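Adenylation domain (Streptomyces sp., PDB 5N9X) is an adenylation domain of the AMP-binding (ANL) family, here holding ATP and threonine together in its pocket. Local coordinates at residues E277-V282 and L302-L307. Numbering follows the deposited sequence.
Sequences ELRYVV and LDRPHL
Tyr280 and His306 pair side by side at the start of two parallel strands, 280-284 and 306-310, which helix 290-300 connects in a beta-alpha-beta unit of the AMP-binding fold. Two backbone bonds set the register: His306 N donates to Arg279 O (2.9 Å), and Val281 N to His306 O in a nearly straight bond of 175°. On one face of the sheet the Tyr280 and His306 side chains point the same way, CE1 of the phenol 3.6 Å from CD2 of the imidazole, their ring planes inclined at 41°. The Tyr280 hydroxyl is bonded to Ser196 N, and Phe195 meets the same ring edge-to-face. On the other face Val281 lies alongside Leu307, whose CD1 touches both its CB and CG2. Val281 CG2, set anti to its carbonyl carbon, also meets Pro305 CG at 3.6 Å. The proline ring, entered through a cis peptide bond, leans on both Val281 and Leu278, crossing the latter obliquely, with its CG 3.9 Å from Leu278 CB. Beyond it Arg304 reaches back along 277-279 as an extended chain, CG anti to the backbone N (chi1 175°), and lays one face of its guanidinium, toward the rim, over Leu278 O. NH1 is hydrogen-bonded to Pro276 O, while the Arg279 guanidinium is held by Asp201 and Ser196 O. Between the two arginines a water in the plane of both guanidinium groups accepts a 2.6 Å bond from Arg304 NH2 and a weak one from Arg279 NE.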
loop_
_atom_site.group_PDB
_atom_site.type_symbol
_atom_site.label_atom_id
_atom_site.label_comp_id
_atom_site.label_asym_id
_atom_site.label_seq_id
_atom_site.Cartn_x
_atom_site.Cartn_y
_atom_site.Cartn_z
ATOM N N GLU A 277 -12.148 -5.307 20.727
ATOM C CA GLU A 277 -11.511 -3.995 20.688
ATOM C C GLU A 277 -11.378 -3.392 19.280
ATOM O O GLU A 277 -11.160 -2.175 19.149
ATOM C CB GLU A 277 -10.132 -4.075 21.354
ATOM C CG GLU A 277 -10.181 -4.624 22.777
ATOM C CD GLU A 277 -8.982 -4.218 23.600
ATOM O OE1 GLU A 277 -8.860 -3.017 23.916
ATOM O OE2 GLU A 277 -8.178 -5.101 23.954
ATOM N N LEU A 278 -11.492 -4.219 18.238
ATOM C CA LEU A 278 -11.393 -3.705 16.860
ATOM C C LEU A 278 -12.470 -2.660 16.535
ATOM O O LEU A 278 -13.670 -2.941 16.624
ATOM C CB LEU A 278 -11.479 -4.841 15.832
ATOM C CG LEU A 278 -10.225 -5.073 14.975
ATOM C CD1 LEU A 278 -10.457 -6.104 13.881
ATOM C CD2 LEU A 278 -9.764 -3.768 14.383
ATOM N N ARG A 279 -12.033 -1.458 16.162
ATOM C CA ARG A 279 -12.965 -0.394 15.789
ATOM C C ARG A 279 -13.021 -0.234 14.285
ATOM O O ARG A 279 -14.084 -0.007 13.732
ATOM C CB ARG A 279 -12.591 0.951 16.445
ATOM C CG ARG A 279 -12.482 0.930 17.948
ATOM C CD ARG A 279 -11.864 2.223 18.468
ATOM N NE ARG A 279 -12.753 3.362 18.269
ATOM C CZ ARG A 279 -12.476 4.424 17.509
ATOM N NH1 ARG A 279 -11.320 4.501 16.842
ATOM N NH2 ARG A 279 -13.367 5.409 17.395
ATOM N N TYR A 280 -11.874 -0.355 13.625
ATOM C CA TYR A 280 -11.820 -0.211 12.166
ATOM C C TYR A 280 -10.970 -1.271 11.503
ATOM O O TYR A 280 -9.868 -1.564 11.946
ATOM C CB TYR A 280 -11.250 1.150 11.757
ATOM C CG TYR A 280 -12.075 2.365 12.076
ATOM C CD1 TYR A 280 -13.133 2.744 11.257
ATOM C CD2 TYR A 280 -11.757 3.169 13.163
ATOM C CE1 TYR A 280 -13.886 3.888 11.531
ATOM C CE2 TYR A 280 -12.477 4.310 13.452
ATOM C CZ TYR A 280 -13.550 4.671 12.638
ATOM O OH TYR A 280 -14.272 5.814 12.932
ATOM N N VAL A 281 -11.471 -1.830 10.422
ATOM C CA VAL A 281 -10.599 -2.539 9.507
ATOM C C VAL A 281 -10.632 -1.776 8.189
ATOM O O VAL A 281 -11.681 -1.566 7.631
ATOM C CB VAL A 281 -11.006 -3.993 9.310
ATOM C CG1 VAL A 281 -9.847 -4.786 8.722
ATOM C CG2 VAL A 281 -11.414 -4.594 10.639
ATOM N N VAL A 282 -9.471 -1.344 7.726
ATOM C CA VAL A 282 -9.365 -0.538 6.526
ATOM C C VAL A 282 -8.717 -1.392 5.482
ATOM O O VAL A 282 -7.694 -1.997 5.752
ATOM C CB VAL A 282 -8.534 0.763 6.759
ATOM C CG1 VAL A 282 -8.162 1.420 5.444
ATOM C CG2 VAL A 282 -9.285 1.734 7.630
ATOM N N LEU A 302 -21.434 -5.631 10.680
ATOM C CA LEU A 302 -20.872 -4.541 9.915
ATOM C C LEU A 302 -20.818 -3.274 10.758
ATOM O O LEU A 302 -20.394 -2.229 10.284
ATOM C CB LEU A 302 -21.708 -4.327 8.654
ATOM C CG LEU A 302 -21.389 -5.279 7.502
ATOM C CD1 LEU A 302 -22.207 -4.965 6.283
ATOM C CD2 LEU A 302 -19.921 -5.186 7.142
ATOM N N ASP A 303 -21.256 -3.377 12.009
ATOM C CA ASP A 303 -21.315 -2.231 12.927
ATOM C C ASP A 303 -20.089 -2.058 13.799
ATOM O O ASP A 303 -19.794 -0.956 14.250
ATOM C CB ASP A 303 -22.551 -2.347 13.822
ATOM C CG ASP A 303 -23.807 -2.591 13.032
ATOM O OD1 ASP A 303 -24.606 -1.636 12.922
ATOM O OD2 ASP A 303 -23.961 -3.714 12.485
ATOM N N ARG A 304 -19.387 -3.155 14.054
ATOM C CA ARG A 304 -18.186 -3.112 14.860
ATOM C C ARG A 304 -17.353 -4.353 14.594
ATOM O O ARG A 304 -17.831 -5.477 14.798
ATOM C CB ARG A 304 -18.500 -3.005 16.352
ATOM C CG ARG A 304 -17.238 -3.089 17.195
ATOM C CD ARG A 304 -17.498 -2.885 18.674
ATOM N NE ARG A 304 -16.259 -2.795 19.450
ATOM C CZ ARG A 304 -15.653 -1.661 19.808
ATOM N NH1 ARG A 304 -14.528 -1.718 20.508
ATOM N NH2 ARG A 304 -16.166 -0.476 19.487
ATOM N N PRO A 305 -16.123 -4.158 14.086
ATOM C CA PRO A 305 -15.596 -2.869 13.636
ATOM C C PRO A 305 -16.304 -2.386 12.373
ATOM O O PRO A 305 -17.031 -3.160 11.747
ATOM C CB PRO A 305 -14.119 -3.181 13.339
ATOM C CG PRO A 305 -14.119 -4.626 12.956
ATOM C CD PRO A 305 -15.142 -5.242 13.895
ATOM N N HIS A 306 -16.109 -1.120 12.013
ATOM C CA HIS A 306 -16.495 -0.675 10.674
ATOM C C HIS A 306 -15.560 -1.296 9.629
ATOM O O HIS A 306 -14.371 -1.474 9.876
ATOM C CB HIS A 306 -16.480 0.863 10.553
ATOM C CG HIS A 306 -17.307 1.572 11.580
ATOM N ND1 HIS A 306 -18.688 1.534 11.579
ATOM C CD2 HIS A 306 -16.956 2.369 12.616
ATOM C CE1 HIS A 306 -19.147 2.258 12.583
ATOM N NE2 HIS A 306 -18.119 2.775 13.230
ATOM N N LEU A 307 -16.106 -1.660 8.476
ATOM C CA LEU A 307 -15.253 -2.042 7.366
ATOM C C LEU A 307 -15.248 -0.907 6.351
ATOM O O LEU A 307 -16.308 -0.445 5.922
ATOM C CB LEU A 307 -15.698 -3.368 6.743
ATOM C CG LEU A 307 -15.408 -4.650 7.546
ATOM C CD1 LEU A 307 -14.441 -4.454 8.709
ATOM C CD2 LEU A 307 -16.662 -5.243 8.074
HETATM O O HOH W 1 -11.696 -0.353 21.396
HETATM O O HOH W 2 -15.298 1.923 20.040
#